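Local coordinates for capsid protein (Infectious hypodermal and hematopoietic necrosis virus, PDB 3N7X) that forms the icosahedral capsid of a shrimp densovirus from sixty copies of a beta-barrel subunit, and binds calcium, at residues A[46-51]-A[293-298]; A[76-81]-A[230-235]; A[109-114]-A[219-224]; A[244-249]-A[307-312]. All coordinates share one frame; numbering follows the deposited sequence.

Interaction 1 (A[46-51]-A[293-298]); sequences IHITFQ and LEVRLP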
# COMPACT_ATOMS: atom_id res chain seq x y z
N ILE A 46 -30.47 -69.01 -46.84
CA ILE A 46 -29.31 -69.65 -46.23
C ILE A 46 -28.09 -69.42 -47.11
O ILE A 46 -28.23 -69.14 -48.31
CB ILE A 46 -29.53 -71.16 -46.08
CG1 ILE A 46 -29.88 -71.76 -47.44
CG2 ILE A 46 -30.60 -71.43 -45.05
CD1 ILE A 46 -29.94 -73.27 -47.44
N HIS A 47 -26.91 -69.55 -46.52
CA HIS A 47 -25.66 -69.34 -47.25
C HIS A 47 -24.80 -70.60 -47.28
O HIS A 47 -24.63 -71.26 -46.26
CB HIS A 47 -24.87 -68.19 -46.61
CG HIS A 47 -25.55 -66.86 -46.73
ND1 HIS A 47 -25.28 -65.98 -47.75
CD2 HIS A 47 -26.51 -66.29 -45.97
CE1 HIS A 47 -26.06 -64.91 -47.62
NE2 HIS A 47 -26.81 -65.08 -46.55
N ILE A 48 -24.28 -70.93 -48.45
CA ILE A 48 -23.44 -72.11 -48.60
C ILE A 48 -22.16 -71.72 -49.33
O ILE A 48 -22.21 -71.09 -50.39
CB ILE A 48 -24.12 -73.22 -49.45
CG1 ILE A 48 -25.42 -73.68 -48.80
CG2 ILE A 48 -23.19 -74.42 -49.57
CD1 ILE A 48 -26.60 -72.79 -49.08
N THR A 49 -21.02 -72.09 -48.75
CA THR A 49 -19.74 -71.80 -49.36
C THR A 49 -19.17 -73.06 -49.99
O THR A 49 -19.23 -74.14 -49.41
CB THR A 49 -18.73 -71.26 -48.34
OG1 THR A 49 -19.16 -69.98 -47.88
CG2 THR A 49 -17.34 -71.13 -48.97
N PHE A 50 -18.62 -72.92 -51.19
CA PHE A 50 -18.02 -74.04 -51.91
C PHE A 50 -16.52 -73.80 -51.96
O PHE A 50 -16.08 -72.68 -52.24
CB PHE A 50 -18.59 -74.13 -53.32
CG PHE A 50 -20.03 -74.53 -53.37
CD1 PHE A 50 -20.38 -75.87 -53.56
CD2 PHE A 50 -21.04 -73.59 -53.17
CE1 PHE A 50 -21.72 -76.26 -53.55
CE2 PHE A 50 -22.38 -73.97 -53.17
CZ PHE A 50 -22.72 -75.31 -53.36
N GLN A 51 -15.74 -74.84 -51.69
CA GLN A 51 -14.29 -74.73 -51.70
C GLN A 51 -13.67 -76.01 -52.24
O GLN A 51 -14.17 -77.10 -51.97
CB GLN A 51 -13.76 -74.50 -50.28
CG GLN A 51 -14.36 -73.29 -49.59
CD GLN A 51 -14.09 -73.28 -48.09
OE1 GLN A 51 -14.33 -74.28 -47.40
NE2 GLN A 51 -13.60 -72.16 -47.58
N LEU A 293 -22.58 -68.97 -52.21
CA LEU A 293 -23.93 -69.09 -52.72
C LEU A 293 -24.96 -68.77 -51.65
O LEU A 293 -24.76 -69.05 -50.47
CB LEU A 293 -24.16 -70.51 -53.22
CG LEU A 293 -25.47 -70.77 -53.95
CD1 LEU A 293 -25.40 -70.18 -55.35
CD2 LEU A 293 -25.72 -72.26 -54.04
N GLU A 294 -26.06 -68.15 -52.07
CA GLU A 294 -27.14 -67.84 -51.15
C GLU A 294 -28.37 -68.46 -51.76
O GLU A 294 -28.69 -68.23 -52.93
CB GLU A 294 -27.33 -66.32 -50.98
CG GLU A 294 -28.52 -65.97 -50.09
CD GLU A 294 -28.64 -64.48 -49.77
OE1 GLU A 294 -28.07 -63.65 -50.51
OE2 GLU A 294 -29.31 -64.14 -48.77
N VAL A 295 -29.05 -69.28 -50.97
CA VAL A 295 -30.24 -69.96 -51.45
C VAL A 295 -31.45 -69.54 -50.64
O VAL A 295 -31.41 -69.44 -49.41
CB VAL A 295 -30.09 -71.48 -51.37
CG1 VAL A 295 -31.35 -72.15 -51.90
CG2 VAL A 295 -28.88 -71.93 -52.17
N ARG A 296 -32.53 -69.32 -51.36
CA ARG A 296 -33.79 -68.89 -50.80
C ARG A 296 -34.52 -70.09 -50.18
O ARG A 296 -34.50 -71.20 -50.72
CB ARG A 296 -34.57 -68.27 -51.95
CG ARG A 296 -35.82 -67.58 -51.60
CD ARG A 296 -35.62 -66.30 -50.83
NE ARG A 296 -36.97 -65.88 -50.46
CZ ARG A 296 -37.76 -65.18 -51.25
NH1 ARG A 296 -37.34 -64.78 -52.44
NH2 ARG A 296 -39.02 -64.96 -50.89
N LEU A 297 -35.15 -69.89 -49.02
CA LEU A 297 -35.88 -70.98 -48.35
C LEU A 297 -37.32 -71.09 -48.83
O LEU A 297 -37.91 -70.12 -49.31
CB LEU A 297 -35.90 -70.75 -46.84
CG LEU A 297 -34.64 -71.01 -46.03
CD1 LEU A 297 -34.83 -70.54 -44.60
CD2 LEU A 297 -34.32 -72.49 -46.05
N PRO A 298 -37.90 -72.30 -48.74
CA PRO A 298 -39.29 -72.43 -49.18
C PRO A 298 -40.18 -71.71 -48.16
O PRO A 298 -39.74 -71.43 -47.05
CB PRO A 298 -39.51 -73.94 -49.21
CG PRO A 298 -38.55 -74.45 -48.21
CD PRO A 298 -37.32 -73.61 -48.44
O HOH W 1 -22.63 -66.47 -49.51

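Interaction 2 (A[76-81]-A[230-235]); sequences LHWMNL and PTFIPK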
# COMPACT_ATOMS: atom_id res chain seq x y z
N LEU A 76 -13.85 -68.51 -65.02
CA LEU A 76 -14.22 -68.36 -63.62
C LEU A 76 -15.68 -68.06 -63.40
O LEU A 76 -16.19 -68.24 -62.30
CB LEU A 76 -13.43 -67.22 -62.98
CG LEU A 76 -11.92 -67.36 -63.02
CD1 LEU A 76 -11.30 -66.25 -62.20
CD2 LEU A 76 -11.52 -68.72 -62.46
N HIS A 77 -16.36 -67.59 -64.45
CA HIS A 77 -17.77 -67.26 -64.34
C HIS A 77 -18.70 -68.48 -64.46
O HIS A 77 -19.91 -68.35 -64.27
CB HIS A 77 -18.14 -66.23 -65.41
CG HIS A 77 -17.75 -66.63 -66.79
ND1 HIS A 77 -18.61 -66.55 -67.87
CD2 HIS A 77 -16.58 -67.13 -67.28
CE1 HIS A 77 -17.99 -66.98 -68.96
NE2 HIS A 77 -16.76 -67.33 -68.63
N TRP A 78 -18.13 -69.64 -64.77
CA TRP A 78 -18.92 -70.86 -64.90
C TRP A 78 -19.19 -71.47 -63.53
O TRP A 78 -18.28 -72.03 -62.91
CB TRP A 78 -18.20 -71.89 -65.77
CG TRP A 78 -18.14 -71.56 -67.23
CD1 TRP A 78 -18.47 -70.36 -67.81
CD2 TRP A 78 -17.70 -72.42 -68.29
NE1 TRP A 78 -18.26 -70.43 -69.17
CE2 TRP A 78 -17.79 -71.68 -69.49
CE3 TRP A 78 -17.24 -73.74 -68.34
CZ2 TRP A 78 -17.43 -72.22 -70.73
CZ3 TRP A 78 -16.88 -74.28 -69.57
CH2 TRP A 78 -16.98 -73.52 -70.75
N MET A 79 -20.42 -71.36 -63.06
CA MET A 79 -20.79 -71.92 -61.76
C MET A 79 -20.47 -73.40 -61.67
O MET A 79 -20.17 -73.92 -60.60
CB MET A 79 -22.27 -71.69 -61.50
CG MET A 79 -22.65 -70.24 -61.31
SD MET A 79 -24.42 -70.01 -61.07
CE MET A 79 -24.67 -70.80 -59.47
N ASN A 80 -20.53 -74.08 -62.81
CA ASN A 80 -20.28 -75.51 -62.87
C ASN A 80 -18.93 -75.90 -62.30
O ASN A 80 -18.79 -76.98 -61.73
CB ASN A 80 -20.37 -75.98 -64.32
CG ASN A 80 -21.60 -75.47 -65.03
OD1 ASN A 80 -21.75 -74.26 -65.24
ND2 ASN A 80 -22.50 -76.38 -65.40
N LEU A 81 -17.94 -75.02 -62.43
CA LEU A 81 -16.61 -75.32 -61.93
C LEU A 81 -16.55 -75.36 -60.41
O LEU A 81 -15.61 -75.91 -59.85
CB LEU A 81 -15.60 -74.30 -62.45
CG LEU A 81 -15.36 -74.24 -63.96
CD1 LEU A 81 -14.30 -73.20 -64.26
CD2 LEU A 81 -14.92 -75.61 -64.48
N PRO A 230 -22.61 -74.76 -69.45
CA PRO A 230 -22.15 -73.83 -68.42
C PRO A 230 -23.19 -72.77 -68.06
O PRO A 230 -23.81 -72.17 -68.94
CB PRO A 230 -20.89 -73.23 -69.04
CG PRO A 230 -21.22 -73.22 -70.50
CD PRO A 230 -21.85 -74.58 -70.70
N THR A 231 -23.39 -72.57 -66.77
CA THR A 231 -24.33 -71.56 -66.28
C THR A 231 -23.47 -70.42 -65.73
O THR A 231 -22.61 -70.63 -64.87
CB THR A 231 -25.23 -72.12 -65.17
OG1 THR A 231 -26.01 -73.20 -65.70
CG2 THR A 231 -26.16 -71.05 -64.64
N PHE A 232 -23.68 -69.22 -66.25
CA PHE A 232 -22.89 -68.07 -65.85
C PHE A 232 -23.31 -67.41 -64.54
O PHE A 232 -24.50 -67.30 -64.24
CB PHE A 232 -22.93 -66.99 -66.94
CG PHE A 232 -22.44 -67.44 -68.29
CD1 PHE A 232 -21.79 -68.67 -68.45
CD2 PHE A 232 -22.61 -66.63 -69.41
CE1 PHE A 232 -21.32 -69.08 -69.69
CE2 PHE A 232 -22.15 -67.03 -70.66
CZ PHE A 232 -21.50 -68.25 -70.81
N ILE A 233 -22.32 -66.98 -63.77
CA ILE A 233 -22.59 -66.26 -62.54
C ILE A 233 -23.26 -64.98 -63.06
O ILE A 233 -22.72 -64.32 -63.95
CB ILE A 233 -21.29 -65.94 -61.80
CG1 ILE A 233 -20.74 -67.23 -61.18
CG2 ILE A 233 -21.53 -64.87 -60.75
CD1 ILE A 233 -19.34 -67.11 -60.62
N PRO A 234 -24.44 -64.64 -62.53
CA PRO A 234 -25.17 -63.44 -62.97
C PRO A 234 -24.34 -62.18 -63.19
O PRO A 234 -23.77 -61.62 -62.26
CB PRO A 234 -26.22 -63.27 -61.88
CG PRO A 234 -26.51 -64.68 -61.49
CD PRO A 234 -25.12 -65.28 -61.39
N LYS A 235 -24.30 -61.75 -64.45
CA LYS A 235 -23.59 -60.55 -64.86
C LYS A 235 -24.36 -59.98 -66.04
O LYS A 235 -24.93 -60.73 -66.82
CB LYS A 235 -22.16 -60.89 -65.29
CG LYS A 235 -21.16 -60.98 -64.15
CD LYS A 235 -20.83 -59.59 -63.63
CE LYS A 235 -19.67 -59.60 -62.66
NZ LYS A 235 -19.40 -58.24 -62.14

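Interaction 3 (A[109-114]-A[219-224]); sequences YGWKVH and NWYGGE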
# COMPACT_ATOMS: atom_id res chain seq x y z
N TYR A 109 -36.75 -72.53 -55.43
CA TYR A 109 -36.92 -71.25 -54.77
C TYR A 109 -35.94 -70.13 -55.10
O TYR A 109 -36.17 -68.99 -54.71
CB TYR A 109 -36.99 -71.49 -53.26
CG TYR A 109 -38.16 -72.39 -52.92
CD1 TYR A 109 -39.47 -71.89 -52.96
CD2 TYR A 109 -37.98 -73.74 -52.64
CE1 TYR A 109 -40.56 -72.73 -52.75
CE2 TYR A 109 -39.08 -74.59 -52.42
CZ TYR A 109 -40.36 -74.07 -52.48
OH TYR A 109 -41.46 -74.88 -52.29
N GLY A 110 -34.86 -70.44 -55.81
CA GLY A 110 -33.94 -69.39 -56.18
C GLY A 110 -32.62 -69.27 -55.44
O GLY A 110 -32.49 -69.71 -54.29
N TRP A 111 -31.66 -68.65 -56.10
CA TRP A 111 -30.33 -68.47 -55.54
C TRP A 111 -29.61 -67.26 -56.12
O TRP A 111 -30.05 -66.67 -57.11
CB TRP A 111 -29.50 -69.73 -55.81
CG TRP A 111 -29.58 -70.18 -57.25
CD1 TRP A 111 -30.41 -71.12 -57.77
CD2 TRP A 111 -28.82 -69.67 -58.36
NE1 TRP A 111 -30.23 -71.24 -59.12
CE2 TRP A 111 -29.25 -70.35 -59.51
CE3 TRP A 111 -27.82 -68.69 -58.48
CZ2 TRP A 111 -28.72 -70.10 -60.79
CZ3 TRP A 111 -27.28 -68.44 -59.75
CH2 TRP A 111 -27.74 -69.14 -60.88
N LYS A 112 -28.50 -66.90 -55.48
CA LYS A 112 -27.65 -65.78 -55.89
C LYS A 112 -26.22 -66.20 -55.67
O LYS A 112 -25.94 -67.02 -54.79
CB LYS A 112 -27.84 -64.55 -55.00
CG LYS A 112 -29.15 -63.85 -55.05
CD LYS A 112 -29.12 -62.68 -54.08
CE LYS A 112 -30.45 -61.95 -54.10
NZ LYS A 112 -30.45 -60.82 -53.15
N VAL A 113 -25.31 -65.63 -56.45
CA VAL A 113 -23.90 -65.89 -56.27
C VAL A 113 -23.33 -64.53 -55.89
O VAL A 113 -23.45 -63.55 -56.63
CB VAL A 113 -23.22 -66.37 -57.56
CG1 VAL A 113 -21.72 -66.50 -57.32
CG2 VAL A 113 -23.79 -67.70 -57.98
N HIS A 114 -22.74 -64.46 -54.70
CA HIS A 114 -22.17 -63.21 -54.23
C HIS A 114 -20.77 -63.00 -54.76
O HIS A 114 -20.50 -62.05 -55.49
CB HIS A 114 -22.14 -63.20 -52.70
CG HIS A 114 -23.49 -63.04 -52.08
ND1 HIS A 114 -24.17 -61.84 -52.08
CD2 HIS A 114 -24.33 -63.94 -51.50
CE1 HIS A 114 -25.36 -62.01 -51.54
NE2 HIS A 114 -25.48 -63.27 -51.18
N ASN A 219 -31.37 -59.76 -58.27
CA ASN A 219 -32.38 -60.79 -58.50
C ASN A 219 -32.06 -62.13 -57.86
O ASN A 219 -30.95 -62.37 -57.39
CB ASN A 219 -32.58 -61.05 -59.99
CG ASN A 219 -32.92 -59.81 -60.77
OD1 ASN A 219 -33.80 -59.04 -60.38
ND2 ASN A 219 -32.23 -59.61 -61.89
N TRP A 220 -33.06 -63.00 -57.87
CA TRP A 220 -32.92 -64.38 -57.40
C TRP A 220 -33.01 -65.15 -58.72
O TRP A 220 -33.75 -64.75 -59.62
CB TRP A 220 -34.08 -64.79 -56.49
CG TRP A 220 -34.01 -64.24 -55.10
CD1 TRP A 220 -34.81 -63.27 -54.56
CD2 TRP A 220 -33.09 -64.62 -54.06
NE1 TRP A 220 -34.44 -63.02 -53.25
CE2 TRP A 220 -33.39 -63.83 -52.92
CE3 TRP A 220 -32.04 -65.55 -53.99
CZ2 TRP A 220 -32.68 -63.95 -51.72
CZ3 TRP A 220 -31.33 -65.66 -52.80
CH2 TRP A 220 -31.65 -64.86 -51.68
N TYR A 221 -32.25 -66.23 -58.84
CA TYR A 221 -32.26 -67.02 -60.07
C TYR A 221 -32.71 -68.44 -59.78
O TYR A 221 -32.46 -68.97 -58.69
CB TYR A 221 -30.86 -67.01 -60.69
CG TYR A 221 -30.45 -65.61 -61.11
CD1 TYR A 221 -30.70 -65.15 -62.40
CD2 TYR A 221 -29.91 -64.71 -60.19
CE1 TYR A 221 -30.44 -63.83 -62.77
CE2 TYR A 221 -29.65 -63.38 -60.54
CZ TYR A 221 -29.92 -62.95 -61.83
OH TYR A 221 -29.70 -61.64 -62.18
N GLY A 222 -33.40 -69.05 -60.74
CA GLY A 222 -33.87 -70.41 -60.54
C GLY A 222 -33.21 -71.45 -61.43
O GLY A 222 -32.37 -71.11 -62.27
N GLY A 223 -33.60 -72.71 -61.24
CA GLY A 223 -33.05 -73.79 -62.04
C GLY A 223 -31.80 -74.43 -61.48
O GLY A 223 -31.13 -73.86 -60.63
N GLU A 224 -31.50 -75.63 -61.96
CA GLU A 224 -30.31 -76.35 -61.52
C GLU A 224 -29.14 -75.92 -62.39
O GLU A 224 -29.31 -75.18 -63.36
CB GLU A 224 -30.47 -77.86 -61.70
CG GLU A 224 -31.82 -78.44 -61.31
CD GLU A 224 -31.87 -79.95 -61.52
OE1 GLU A 224 -31.34 -80.43 -62.55
OE2 GLU A 224 -32.44 -80.66 -60.66

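Interaction 4 (A[244-249]-A[307-312]); sequences KPSLGN and GMLQYL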
# COMPACT_ATOMS: atom_id res chain seq x y z
N LYS A 244 -35.70 -62.95 -68.27
CA LYS A 244 -36.82 -62.60 -67.42
C LYS A 244 -37.53 -63.81 -66.81
O LYS A 244 -37.41 -64.93 -67.31
CB LYS A 244 -37.85 -61.79 -68.22
CG LYS A 244 -38.57 -62.61 -69.30
CD LYS A 244 -39.57 -61.78 -70.10
CE LYS A 244 -40.75 -61.28 -69.25
NZ LYS A 244 -41.61 -62.39 -68.76
N PRO A 245 -38.26 -63.59 -65.71
CA PRO A 245 -39.00 -64.67 -65.05
C PRO A 245 -40.13 -65.13 -65.97
O PRO A 245 -40.52 -64.40 -66.89
CB PRO A 245 -39.54 -63.99 -63.79
CG PRO A 245 -38.52 -62.91 -63.51
CD PRO A 245 -38.26 -62.37 -64.89
N SER A 246 -40.66 -66.34 -65.73
CA SER A 246 -41.76 -66.89 -66.53
C SER A 246 -42.94 -65.94 -66.52
O SER A 246 -43.48 -65.61 -67.57
CB SER A 246 -42.24 -68.22 -65.96
OG SER A 246 -41.18 -69.13 -65.77
N LEU A 247 -43.35 -65.52 -65.33
CA LEU A 247 -44.49 -64.63 -65.17
C LEU A 247 -44.12 -63.28 -64.59
O LEU A 247 -44.89 -62.72 -63.80
CB LEU A 247 -45.53 -65.26 -64.26
CG LEU A 247 -46.00 -66.67 -64.57
CD1 LEU A 247 -47.05 -67.07 -63.54
CD2 LEU A 247 -46.58 -66.74 -65.98
N GLY A 248 -42.97 -62.73 -64.95
CA GLY A 248 -42.61 -61.46 -64.37
C GLY A 248 -41.71 -60.58 -65.21
O GLY A 248 -41.06 -61.02 -66.15
N ASN A 249 -41.69 -59.31 -64.82
CA ASN A 249 -40.89 -58.30 -65.50
C ASN A 249 -39.40 -58.56 -65.33
O ASN A 249 -38.95 -59.05 -64.30
CB ASN A 249 -41.22 -56.93 -64.94
CG ASN A 249 -42.69 -56.62 -64.98
OD1 ASN A 249 -43.23 -55.98 -64.07
ND2 ASN A 249 -43.36 -57.06 -66.04
N GLY A 307 -45.59 -68.24 -56.40
CA GLY A 307 -45.22 -66.84 -56.50
C GLY A 307 -43.85 -66.56 -57.06
O GLY A 307 -43.67 -65.57 -57.77
N MET A 308 -42.88 -67.42 -56.76
CA MET A 308 -41.52 -67.19 -57.24
C MET A 308 -41.44 -67.09 -58.76
O MET A 308 -40.48 -66.54 -59.30
CB MET A 308 -40.57 -68.27 -56.72
CG MET A 308 -40.67 -69.63 -57.40
SD MET A 308 -42.16 -70.56 -56.99
CE MET A 308 -41.77 -71.09 -55.34
N LEU A 309 -42.45 -67.60 -59.46
CA LEU A 309 -42.45 -67.53 -60.91
C LEU A 309 -42.47 -66.09 -61.42
O LEU A 309 -42.11 -65.83 -62.57
CB LEU A 309 -43.67 -68.27 -61.48
CG LEU A 309 -43.69 -69.79 -61.31
CD1 LEU A 309 -44.96 -70.36 -61.93
CD2 LEU A 309 -42.46 -70.40 -61.97
N GLN A 310 -42.88 -65.17 -60.56
CA GLN A 310 -42.96 -63.76 -60.93
C GLN A 310 -41.64 -63.01 -60.81
O GLN A 310 -41.47 -61.96 -61.43
CB GLN A 310 -43.99 -63.04 -60.06
CG GLN A 310 -45.43 -63.39 -60.34
CD GLN A 310 -46.38 -62.54 -59.53
OE1 GLN A 310 -46.35 -61.31 -59.61
NE2 GLN A 310 -47.24 -63.19 -58.75
N TYR A 311 -40.70 -63.54 -60.03
CA TYR A 311 -39.43 -62.84 -59.87
C TYR A 311 -38.16 -63.66 -60.07
O TYR A 311 -37.07 -63.09 -60.14
CB TYR A 311 -39.39 -62.15 -58.49
CG TYR A 311 -39.54 -63.09 -57.33
CD1 TYR A 311 -38.46 -63.85 -56.87
CD2 TYR A 311 -40.77 -63.25 -56.69
CE1 TYR A 311 -38.59 -64.74 -55.81
CE2 TYR A 311 -40.92 -64.14 -55.62
CZ TYR A 311 -39.83 -64.88 -55.19
OH TYR A 311 -39.97 -65.76 -54.14
N LEU A 312 -38.27 -64.98 -60.17
CA LEU A 312 -37.07 -65.78 -60.40
C LEU A 312 -36.61 -65.61 -61.84
O LEU A 312 -37.31 -65.97 -62.78
CB LEU A 312 -37.32 -67.26 -60.13
CG LEU A 312 -37.36 -67.72 -58.68
CD1 LEU A 312 -37.33 -69.24 -58.64
CD2 LEU A 312 -36.17 -67.16 -57.91
O HOH W 2 -39.64 -67.42 -63.30
O HOH W 3 -39.85 -59.80 -61.82

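Interaction 1 (A[46-51]-A[293-298])
Backbone bonding pairs Ile46 with Val295 and Ile48 with Leu293, where strands 45-59 and 281-296 run as antiparallel neighbours in a sheet of the beta-barrel subunit. Each of these hydrogen-bonded pairs closes a ring of two N-H...O bonds, from Ile46 N to Val295 O (2.8 Å) and back, and from Ile48 N to Leu293 O and back. Between them sits the non-hydrogen-bonded pair His47 and Glu294, where Glu294 CA leans on Ile46 O at 3.3 Å in a CA-H...O contact.

Polar side chains share one face of the sheet. Glu294, its CG anti to the backbone N (chi1 176°), runs extended beside His47 and lays CG over the imidazole face, 4.0 Å from the ring centroid. His47 NE2 and Glu294 OE2 come near, but at too poor an angle for a hydrogen bond; the carboxylate is bonded instead to Ser45 and His114. A water in the plane of the imidazole meets His47 ND1 at 3.2 Å.

Apolar packing fills the other face. Ile46 CG1 lies alongside Val295 CB, the CD1 tip of Ile48 meets Val295 CG2 at 3.9 Å, and Leu293 CD2 approaches the edge of the Phe50 ring. Ile46 packs on Ile46 of a neighbouring subunit.

The strand pair is therefore amphipathic: helix 97-109 covers part of its hydrophobic face, and on the other Ser45 and His114 hold the Glu294 carboxylate while CG makes a CH-pi contact with His47.

Interaction 2 (A[76-81]-A[230-235])
Pro230 points CB onto the indole face of Trp78, over the five-membered ring, 3.5 Å from its centroid. It abuts an aromatic cluster of His77, Trp78 and Phe232. The Trp78 five-membered ring and the Phe232 ring are nearly parallel (8°) but slid apart, so that they barely overlap and Trp78 NE1 comes to 3.4 Å from Phe232 CE1. His77 reaches the same phenyl ring, setting ND1 over its face near the rim with the planes oblique at 49°. The imidazole swings there because CG stands between the backbone N and the carbonyl carbon (chi1 53°).

Together these residues join the segment leading into helix 80-83 to the long loop between strands 220-221 and 264-268, a buried loop-to-loop junction near the centre of this beta-barrel capsid subunit. The side chain of His77 also lies about 3 Å from a bound magnesium ion, and Trp174 meets Trp78 edge-to-face.

Two backbone hydrogen bonds and one to a side chain join the segments. Ile233 N donates to His77 O at 2.8 Å, Met79 N to Thr231 O, and Thr231 N to a lone pair of Asn80 OD1 at 2.8 Å, in the plane of that side-chain carbonyl.

Apolar contacts occupy the remaining flank: Met79 CG touches Ile233 CG1 at 3.6 Å, and the sulfur of Met79 approaches Thr231 CG2, with Val113 of strand 111-131 packed against both Met79 and Ile233.

Interaction 3 (A[109-114]-A[219-224])
Lys112 and Trp220 meet over the indole face, and the lysine can be followed outward along its fully extended chain. CG, anti to the carbonyl carbon (chi1 -67°), touches Asn219 O at 3.3 Å and Trp220 CE3 at 3.5 Å. CD continues across the ring near CZ3. CE then stands almost exactly over the centre of the six-membered ring, 3.6 Å from its centroid, in a CH-pi contact. NZ, still above this face, makes a cation-pi interaction at 4.4 Å from the centroid while donating a hydrogen bond to Thr217 O. On Trp220 the positive charge of Arg296 makes a second cation-pi contact.

Trp111 works differently. Its backbone pairs with Tyr221 as a single antiparallel bridge, Trp111 N to Tyr221 O at 2.7 Å and Tyr221 N to Trp111 O at 2.8 Å. With CG placed between the backbone N and the carbonyl carbon (chi1 48°), the indole folds back over Tyr221: Tyr221 CB lies over the six-membered ring, 8° off its normal, and Tyr221 O sits over the same ring system nearer its rim. The indole N-H is spent on Gly223 O at 3.2 Å, tilted slightly from the ring plane. Gly110, with positive phi just past the end of a helix, brings its CA close to Tyr221 O.

Strand 111-131 thus begins here, directly after helix 97-109, between strand 281-296, bonded through Glu294 to Lys112 and through Arg296 to Gly110 just before the strand, and the short, weakly bonded strand 220-221, whose own neighbour is strand 312-313.

Interaction 4 (A[244-249]-A[307-312])
Leu247 N donates to Leu309 O at 3.0 Å, the one direct hydrogen bond between the two segments, arriving well above the plane of that carbonyl. The same oxygen lies 3.4 Å from Pro245 CB. The proline ring also presses CG on the Tyr311 carbonyl carbon, and its CA meets Leu312 O. A C-H of Gly248 CA is directed almost straight at Gln310 O (3.2 Å, 171° at the hydrogen). The Leu247 and Leu309 side chains cross at a slant.

Two waters extend this first shell. One accepts from Ser246 N at 2.8 Å and donates to both Leu309 O and Leu312 O; the other donates to Asn249 O and Gln310 O at 2.7 Å each. Behind them, a type I beta turn from Pro245 to Gly248 presents the Leu247 N-H, and Lys244 NZ bonds back to Pro245 O. The Gln310 amide is engaged by a neighbouring subunit, through Ile325, Gln239 and His327.

Segment 307-312, helical in backbone angles up to Gln310 but without the regular bonds, leads from strand 281-296 into strand 312-313, which runs parallel beside 220-221; 244-249 lies in the loop between strands 220-221 and 264-268.

Overall arrangement
Interactions 1 and 3 lie closest, their centres about 9 Å apart, on neighbouring strands 281-296 and 111-131 of one antiparallel sheet; Glu294 and Lys112 join them backbone to backbone. Interaction 2, deeper in the subunit, has its centre about 12 Å from that of interaction 3 and meets it where Met79 packs on Trp111. The centre of interaction 4 is also about 12 Å from that of interaction 3, with Leu312 reaching Trp220 and Gly110. Along the chain, interaction 3 is nested within interaction 2 and both within interaction 1, while interaction 4 crosses interaction 1. Residues far apart in sequence therefore knit the sheet to its outlying loops, and interactions 1, 3 and 4 also touch neighbouring subunits.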